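Non-reducing end beta-L-arabinofuranosidase (Bacteroides thetaiotaomicron, PDB 5MQO) probably hydrolyses glycosidic bonds in complex plant pectin, as a gut bacterial glycoside hydrolase of family GH127. Local coordinates at residues N328-R333 with Q365-P370; K334-G339 with A378-C383. All coordinates share one frame; numbering follows the deposited sequence.

Interaction 1. Residues N328-R333 with Q365-P370; sequences NDIVTR and QSYGRP
The Arg333 guanidinium carries Pro370 over one face and the carboxylate of Asp329 in plane at its edge. Pro370 CG sits 3.6 Å above the guanidinium plane of Arg333, shifted off the centre toward NH2, and 3.7 Å from Arg333 NH2. The two side chains run alongside each other in the same direction. The second flat group, the Tyr367 ring, meets Ile330 obliquely. This is packing within the GH127 catalytic domain, which belongs to the six-hairpin clan of (alpha/alpha)6 barrels. The last turns of helix 317-333 meet the loop that follows strand 361-364. No hydrogen bond links the two segments.

Asp329 sets the rotation of the guanidinium. Arg333 NE and NH2 share a single carboxylate oxygen. Arg333 NE reaches Asp329 OD1 at 2.9 Å, nearly along the C-O axis. Arg333 NH2 reaches Asp329 OD1 at 3.0 Å, from above the carboxylate plane. A bend at chi3 (-53°) turns the arginine chain back toward this aspartate one helical turn earlier. The other carboxylate oxygen, Asp329 OD2, accepts from the backbone N of Ala293. Arg292 lies close to Arg333 as a like charge, which the carboxylate may partly offset.

Deeper in, an aliphatic branch packs on the phenol end of a tyrosine. Ile330 CG1 lies 3.9 Å from Tyr367 CZ. Ile330 CG1 stands anti to the carbonyl carbon (chi1 -70°), which carries this branch to the phenol end. Asn301 of helix 297-314 takes a hydrogen bond from the Tyr367 hydroxyl and so satisfies it. The same helix touches both Ile330 and Tyr367. The ethyl branch of Ile330 runs past the hydroxyl: Tyr367 OH is 3.5 Å from Ile330 CG1 and 3.6 Å from Ile330 CD1.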
ATOM      1  N   ASN A 328     -14.268  -8.026   1.143  1.00 48.31           N
ATOM      2  CA  ASN A 328     -15.490  -7.479   0.624  1.00 50.48           C
ATOM      3  C   ASN A 328     -16.050  -6.331   1.464  1.00 47.64           C
ATOM      4  O   ASN A 328     -16.443  -5.321   0.922  1.00 48.05           O
ATOM      5  CB  ASN A 328     -16.533  -8.603   0.526  1.00 54.46           C
ATOM      6  CG  ASN A 328     -17.701  -8.232  -0.346  1.00 57.86           C
ATOM      7  OD1 ASN A 328     -18.711  -7.680   0.132  1.00 54.20           O
ATOM      8  ND2 ASN A 328     -17.565  -8.514  -1.657  1.00 60.87           N
ATOM      9  N   ASP A 329     -16.083  -6.506   2.781  1.00 48.70           N
ATOM     10  CA  ASP A 329     -16.569  -5.487   3.742  1.00 47.55           C
ATOM     11  C   ASP A 329     -15.765  -4.180   3.655  1.00 48.06           C
ATOM     12  O   ASP A 329     -16.313  -3.094   3.484  1.00 50.26           O
ATOM     13  CB  ASP A 329     -16.474  -6.016   5.177  1.00 46.97           C
ATOM     14  CG  ASP A 329     -17.082  -5.054   6.188  1.00 48.34           C
ATOM     15  OD1 ASP A 329     -18.027  -4.326   5.809  1.00 48.20           O
ATOM     16  OD2 ASP A 329     -16.624  -5.019   7.355  1.00 47.85           O
ATOM     17  N   ILE A 330     -14.459  -4.313   3.740  1.00 45.57           N
ATOM     18  CA  ILE A 330     -13.570  -3.210   3.561  1.00 46.77           C
ATOM     19  C   ILE A 330     -13.832  -2.453   2.250  1.00 50.43           C
ATOM     20  O   ILE A 330     -14.015  -1.236   2.238  1.00 54.29           O
ATOM     21  CB  ILE A 330     -12.095  -3.699   3.584  1.00 46.13           C
ATOM     22  CG1 ILE A 330     -11.682  -4.152   5.000  1.00 46.35           C
ATOM     23  CG2 ILE A 330     -11.157  -2.600   3.122  1.00 46.03           C
ATOM     24  CD1 ILE A 330     -10.524  -5.122   5.034  1.00 46.89           C
ATOM     25  N   VAL A 331     -13.834  -3.171   1.144  1.00 51.79           N
ATOM     26  CA  VAL A 331     -13.695  -2.544  -0.157  1.00 51.73           C
ATOM     27  C   VAL A 331     -15.012  -1.984  -0.642  1.00 51.01           C
ATOM     28  O   VAL A 331     -15.041  -0.956  -1.317  1.00 51.96           O
ATOM     29  CB  VAL A 331     -13.085  -3.553  -1.166  1.00 54.98           C
ATOM     30  CG1 VAL A 331     -13.433  -3.235  -2.615  1.00 57.47           C
ATOM     31  CG2 VAL A 331     -11.578  -3.603  -0.968  1.00 54.16           C
ATOM     32  N   THR A 332     -16.107  -2.647  -0.330  1.00 49.01           N
ATOM     33  CA  THR A 332     -17.397  -2.141  -0.782  1.00 47.51           C
ATOM     34  C   THR A 332     -18.087  -1.233   0.286  1.00 50.18           C
ATOM     35  O   THR A 332     -19.121  -0.576   0.002  1.00 51.09           O
ATOM     36  CB  THR A 332     -18.281  -3.323  -1.203  1.00 44.77           C
ATOM     37  OG1 THR A 332     -18.649  -4.075  -0.054  1.00 41.61           O
ATOM     38  CG2 THR A 332     -17.526  -4.225  -2.209  1.00 44.58           C
ATOM     39  N   ARG A 333     -17.553  -1.200   1.510  1.00 50.08           N
ATOM     40  CA  ARG A 333     -18.277  -0.537   2.595  1.00 51.77           C
ATOM     41  C   ARG A 333     -17.484   0.338   3.527  1.00 49.46           C
ATOM     42  O   ARG A 333     -18.093   1.183   4.173  1.00 50.22           O
ATOM     43  CB  ARG A 333     -19.098  -1.546   3.418  1.00 54.86           C
ATOM     44  CG  ARG A 333     -19.873  -2.559   2.577  1.00 58.44           C
ATOM     45  CD  ARG A 333     -21.038  -3.173   3.334  1.00 62.03           C
ATOM     46  NE  ARG A 333     -20.582  -3.723   4.594  1.00 66.45           N
ATOM     47  CZ  ARG A 333     -21.373  -4.139   5.581  1.00 71.97           C
ATOM     48  NH1 ARG A 333     -22.699  -4.101   5.451  1.00 74.80           N
ATOM     49  NH2 ARG A 333     -20.827  -4.604   6.714  1.00 70.63           N
ATOM     50  N   GLN A 365      -8.286   4.788  15.887  1.00 56.67           N
ATOM     51  CA  GLN A 365      -7.514   4.677  14.648  1.00 56.16           C
ATOM     52  C   GLN A 365      -8.088   3.491  13.898  1.00 52.42           C
ATOM     53  O   GLN A 365      -7.388   2.543  13.502  1.00 49.68           O
ATOM     54  CB  GLN A 365      -6.024   4.538  14.965  1.00 61.35           C
ATOM     55  CG  GLN A 365      -5.592   5.371  16.174  1.00 65.34           C
ATOM     56  CD  GLN A 365      -4.122   5.731  16.196  1.00 66.95           C
ATOM     57  OE1 GLN A 365      -3.289   5.050  15.616  1.00 67.95           O
ATOM     58  NE2 GLN A 365      -3.805   6.828  16.861  1.00 71.26           N
ATOM     59  N   SER A 366      -9.402   3.593  13.719  1.00 49.97           N
ATOM     60  CA  SER A 366     -10.258   2.443  13.534  1.00 47.83           C
ATOM     61  C   SER A 366     -11.281   2.528  12.402  1.00 47.51           C
ATOM     62  O   SER A 366     -11.753   3.613  12.011  1.00 46.26           O
ATOM     63  CB  SER A 366     -11.010   2.172  14.842  1.00 47.05           C
ATOM     64  OG  SER A 366     -11.982   1.162  14.688  1.00 46.19           O
ATOM     65  N   TYR A 367     -11.648   1.336  11.923  1.00 45.89           N
ATOM     66  CA  TYR A 367     -12.759   1.162  11.017  1.00 45.15           C
ATOM     67  C   TYR A 367     -14.005   1.646  11.729  1.00 44.54           C
ATOM     68  O   TYR A 367     -14.070   1.570  12.922  1.00 44.20           O
ATOM     69  CB  TYR A 367     -12.894  -0.321  10.626  1.00 45.09           C
ATOM     70  CG  TYR A 367     -11.912  -0.798   9.575  1.00 45.18           C
ATOM     71  CD1 TYR A 367     -11.970  -0.296   8.273  1.00 45.95           C
ATOM     72  CD2 TYR A 367     -10.927  -1.768   9.860  1.00 45.49           C
ATOM     73  CE1 TYR A 367     -11.079  -0.718   7.280  1.00 45.59           C
ATOM     74  CE2 TYR A 367     -10.042  -2.201   8.869  1.00 46.02           C
ATOM     75  CZ  TYR A 367     -10.127  -1.666   7.574  1.00 45.57           C
ATOM     76  OH  TYR A 367      -9.281  -2.053   6.558  1.00 45.44           O
ATOM     77  N   GLY A 368     -14.979   2.156  10.982  1.00 48.48           N
ATOM     78  CA  GLY A 368     -16.273   2.663  11.516  1.00 47.95           C
ATOM     79  C   GLY A 368     -17.408   1.800  11.030  1.00 49.17           C
ATOM     80  O   GLY A 368     -17.159   0.646  10.617  1.00 50.99           O
ATOM     81  N   ARG A 369     -18.637   2.333  11.104  1.00 47.85           N
ATOM     82  CA  ARG A 369     -19.845   1.697  10.555  1.00 47.46           C
ATOM     83  C   ARG A 369     -19.716   1.570   9.050  1.00 46.81           C
ATOM     84  O   ARG A 369     -18.993   2.351   8.436  1.00 46.27           O
ATOM     85  CB  ARG A 369     -21.097   2.550  10.792  1.00 50.04           C
ATOM     86  CG  ARG A 369     -21.608   2.652  12.243  1.00 54.23           C
ATOM     87  CD  ARG A 369     -22.974   3.373  12.333  1.00 55.42           C
ATOM     88  NE  ARG A 369     -23.087   4.437  11.322  1.00 54.20           N
ATOM     89  CZ  ARG A 369     -22.649   5.678  11.478  1.00 54.45           C
ATOM     90  NH1 ARG A 369     -22.105   6.077  12.615  1.00 56.22           N
ATOM     91  NH2 ARG A 369     -22.769   6.544  10.494  1.00 54.97           N
ATOM     92  N   PRO A 370     -20.420   0.605   8.439  1.00 46.54           N
ATOM     93  CA  PRO A 370     -20.476   0.568   6.989  1.00 47.59           C
ATOM     94  C   PRO A 370     -20.892   1.934   6.397  1.00 49.15           C
ATOM     95  O   PRO A 370     -21.730   2.647   6.980  1.00 51.48           O
ATOM     96  CB  PRO A 370     -21.557  -0.494   6.694  1.00 48.82           C
ATOM     97  CG  PRO A 370     -21.761  -1.266   7.953  1.00 47.71           C
ATOM     98  CD  PRO A 370     -20.995  -0.605   9.050  1.00 47.01           C
TER

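Interaction 2. Residues K334-G339 with A378-C383; sequences KMYVTG and AHNETC
Tyr336 meets two side chains, with Asn380 ND2 over one ring face and Ala378 near the phenol end. The Asn380 amide does not lie flat on the ring. The two planes are 81° apart. Asn380 ND2 is 3.4 Å above the Tyr336 ring plane and reaches over the face near the CD1-CE1 side, while OD1 lies past that rim. Asn380 OD1 lies 3.3 Å from both Tyr336 CD1 and Tyr336 CE1. Ala378 brings its methyl in obliquely, with CB 3.4 Å from Tyr336 CZ and 3.3 Å from Tyr336 OH. No hydrogen bond crosses between the segments. The phenol hydroxyl instead donates to the backbone O of Pro374.

All three residues are buried in the GH127 catalytic domain, an (alpha/alpha)6 barrel of the six-hairpin clan. The contact joins the loop after helix 317-333 to the chain entering helix 382-399. With an alanine at the Tyr336 position, a gap would probably be left beside Asn380 ND2 and Ala378 CB, and the Pro374 carbonyl would lose its phenol donor.

The next shell fixes both backbones. Tyr336 begins a type I beta turn, closed by Gly339 N to Tyr336 O at 2.8 Å. Gly339 has a positive phi (88°), where a CB would press on the carbonyl O of Thr338. Gly339 O accepts from Asn388 ND2, which ties the turn to helix 382-399. Asn380 also has a positive phi, and its CG is anti to the carbonyl carbon (chi1 -63°), directing the amide to the ring. Asn380 O accepts from both Asn385 and Asn431. Glu381 follows at the N-cap of the helix. In the first turn of that helix, Cys383 SG forms the disulfide with Cys458 SG of helix 458-466.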
ATOM      1  N   LYS A 334     -16.169   0.158   3.628  1.00 46.85           N
ATOM      2  CA  LYS A 334     -15.388   0.823   4.669  1.00 46.38           C
ATOM      3  C   LYS A 334     -14.021   1.362   4.233  1.00 47.42           C
ATOM      4  O   LYS A 334     -13.119   1.499   5.063  1.00 49.55           O
ATOM      5  CB  LYS A 334     -15.193  -0.156   5.819  1.00 44.97           C
ATOM      6  CG  LYS A 334     -16.474  -0.544   6.498  1.00 45.54           C
ATOM      7  CD  LYS A 334     -16.186  -1.385   7.721  1.00 45.63           C
ATOM      8  CE  LYS A 334     -17.450  -2.058   8.235  1.00 45.93           C
ATOM      9  NZ  LYS A 334     -17.082  -2.943   9.373  1.00 47.06           N
ATOM     10  N   MET A 335     -13.850   1.670   2.952  1.00 47.64           N
ATOM     11  CA  MET A 335     -12.546   2.085   2.438  1.00 45.91           C
ATOM     12  C   MET A 335     -12.720   3.395   1.748  1.00 44.91           C
ATOM     13  O   MET A 335     -13.652   3.566   0.956  1.00 45.78           O
ATOM     14  CB  MET A 335     -12.035   1.080   1.436  1.00 46.60           C
ATOM     15  CG  MET A 335     -10.718   1.446   0.788  1.00 46.41           C
ATOM     16  SD  MET A 335     -10.157   0.131  -0.294  1.00 49.08           S
ATOM     17  CE  MET A 335     -11.067   0.597  -1.761  1.00 47.36           C
ATOM     18  N   TYR A 336     -11.808   4.315   2.015  1.00 43.66           N
ATOM     19  CA  TYR A 336     -11.808   5.568   1.273  1.00 45.51           C
ATOM     20  C   TYR A 336     -11.394   5.335  -0.201  1.00 46.39           C
ATOM     21  O   TYR A 336     -10.698   4.367  -0.519  1.00 48.41           O
ATOM     22  CB  TYR A 336     -10.929   6.586   1.960  1.00 43.56           C
ATOM     23  CG  TYR A 336     -11.508   7.034   3.244  1.00 44.09           C
ATOM     24  CD1 TYR A 336     -11.246   6.367   4.438  1.00 45.82           C
ATOM     25  CD2 TYR A 336     -12.319   8.147   3.287  1.00 45.55           C
ATOM     26  CE1 TYR A 336     -11.786   6.816   5.654  1.00 46.25           C
ATOM     27  CE2 TYR A 336     -12.876   8.600   4.473  1.00 46.00           C
ATOM     28  CZ  TYR A 336     -12.609   7.946   5.663  1.00 46.69           C
ATOM     29  OH  TYR A 336     -13.176   8.422   6.838  1.00 47.65           O
ATOM     30  N   VAL A 337     -11.817   6.231  -1.085  1.00 46.64           N
ATOM     31  CA  VAL A 337     -11.514   6.147  -2.531  1.00 46.24           C
ATOM     32  C   VAL A 337     -10.017   6.115  -2.893  1.00 46.07           C
ATOM     33  O   VAL A 337      -9.661   5.662  -3.962  1.00 47.92           O
ATOM     34  CB  VAL A 337     -12.232   7.290  -3.280  1.00 48.19           C
ATOM     35  CG1 VAL A 337     -11.589   8.630  -2.926  1.00 49.82           C
ATOM     36  CG2 VAL A 337     -12.247   7.070  -4.792  1.00 48.29           C
ATOM     37  N   THR A 338      -9.163   6.577  -1.986  1.00 47.03           N
ATOM     38  CA  THR A 338      -7.708   6.476  -2.072  1.00 46.02           C
ATOM     39  C   THR A 338      -7.109   5.159  -1.558  1.00 45.49           C
ATOM     40  O   THR A 338      -5.881   4.996  -1.533  1.00 43.29           O
ATOM     41  CB  THR A 338      -7.075   7.598  -1.219  1.00 47.43           C
ATOM     42  OG1 THR A 338      -7.472   7.466   0.153  1.00 47.07           O
ATOM     43  CG2 THR A 338      -7.511   8.960  -1.713  1.00 48.94           C
ATOM     44  N   GLY A 339      -7.958   4.228  -1.128  1.00 47.12           N
ATOM     45  CA  GLY A 339      -7.505   2.936  -0.550  1.00 47.72           C
ATOM     46  C   GLY A 339      -7.249   2.972   0.954  1.00 46.50           C
ATOM     47  O   GLY A 339      -6.979   1.946   1.566  1.00 43.59           O
ATOM     48  N   ALA A 378     -11.182  11.807   8.688  1.00 46.90           N
ATOM     49  CA  ALA A 378     -10.609  10.504   8.282  1.00 48.31           C
ATOM     50  C   ALA A 378      -9.239  10.363   8.904  1.00 50.40           C
ATOM     51  O   ALA A 378      -8.418  11.273   8.795  1.00 52.21           O
ATOM     52  CB  ALA A 378     -10.487  10.398   6.780  1.00 48.10           C
ATOM     53  N   HIS A 379      -9.017   9.256   9.602  1.00 52.73           N
ATOM     54  CA  HIS A 379      -7.738   9.010  10.285  1.00 53.69           C
ATOM     55  C   HIS A 379      -6.734   8.546   9.238  1.00 51.55           C
ATOM     56  O   HIS A 379      -5.799   9.272   8.947  1.00 50.09           O
ATOM     57  CB  HIS A 379      -7.904   7.997  11.422  1.00 55.93           C
ATOM     58  CG  HIS A 379      -6.689   7.833  12.270  1.00 58.67           C
ATOM     59  ND1 HIS A 379      -6.433   8.630  13.360  1.00 63.28           N
ATOM     60  CD2 HIS A 379      -5.666   6.953  12.200  1.00 60.13           C
ATOM     61  CE1 HIS A 379      -5.294   8.253  13.922  1.00 64.49           C
ATOM     62  NE2 HIS A 379      -4.810   7.235  13.236  1.00 62.23           N
ATOM     63  N   ASN A 380      -6.960   7.377   8.640  1.00 50.23           N
ATOM     64  CA  ASN A 380      -6.132   6.872   7.534  1.00 50.83           C
ATOM     65  C   ASN A 380      -4.624   6.946   7.779  1.00 51.64           C
ATOM     66  O   ASN A 380      -3.828   7.439   6.976  1.00 51.45           O
ATOM     67  CB  ASN A 380      -6.505   7.612   6.282  1.00 52.16           C
ATOM     68  CG  ASN A 380      -7.931   7.359   5.880  1.00 54.55           C
ATOM     69  OD1 ASN A 380      -8.533   6.340   6.257  1.00 56.63           O
ATOM     70  ND2 ASN A 380      -8.484   8.276   5.087  1.00 55.71           N
ATOM     71  N   GLU A 381      -4.260   6.449   8.943  1.00 52.92           N
ATOM     72  CA  GLU A 381      -2.887   6.205   9.324  1.00 51.52           C
ATOM     73  C   GLU A 381      -2.139   5.493   8.177  1.00 50.02           C
ATOM     74  O   GLU A 381      -2.612   4.481   7.661  1.00 47.82           O
ATOM     75  CB  GLU A 381      -2.931   5.364  10.596  1.00 51.99           C
ATOM     76  CG  GLU A 381      -1.644   4.714  10.986  1.00 54.66           C
ATOM     77  CD  GLU A 381      -1.634   4.329  12.435  1.00 55.86           C
ATOM     78  OE1 GLU A 381      -2.727   3.969  12.990  1.00 54.15           O
ATOM     79  OE2 GLU A 381      -0.507   4.395  12.983  1.00 58.12           O
ATOM     80  N   THR A 382      -0.986   6.028   7.772  1.00 49.23           N
ATOM     81  CA  THR A 382      -0.307   5.545   6.563  1.00 50.63           C
ATOM     82  C   THR A 382      -0.055   4.028   6.559  1.00 53.10           C
ATOM     83  O   THR A 382      -0.159   3.387   5.517  1.00 51.62           O
ATOM     84  CB  THR A 382       1.011   6.299   6.305  1.00 48.96           C
ATOM     85  OG1 THR A 382       0.761   7.714   6.336  1.00 49.14           O
ATOM     86  CG2 THR A 382       1.614   5.913   4.956  1.00 46.77           C
ATOM     87  N   CYS A 383       0.240   3.481   7.735  1.00 56.91           N
ATOM     88  CA  CYS A 383       0.557   2.071   7.895  1.00 60.80           C
ATOM     89  C   CYS A 383      -0.668   1.194   7.714  1.00 57.46           C
ATOM     90  O   CYS A 383      -0.535   0.039   7.343  1.00 58.95           O
ATOM     91  CB  CYS A 383       1.190   1.801   9.273  1.00 68.27           C
ATOM     92  SG  CYS A 383       2.869   2.469   9.500  1.00 80.40           S
TER

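How the interactions relate
The segments alternate along the chain, and Lys334 follows directly on Arg333. Interaction 2 is the more buried, its centre about 10 Å from the centre of the chain. The centre of interaction 1 lies about 17 Å out and is partly buried, with Arg333 and Pro370 partly exposed. Its chemistry is accordingly mixed: a charged group covered by a proline, beside an isoleucine packed on a phenol. Interaction 2 packs uncharged groups. In both, the tyrosine hydroxyl donates to an acceptor outside the two segments. They also share neighbours: helix 297-314 touches Tyr367 in one and Cys383 in the other. They meet directly where Asp329 OD2 and Lys334 NZ form a salt bridge of 2.9 Å.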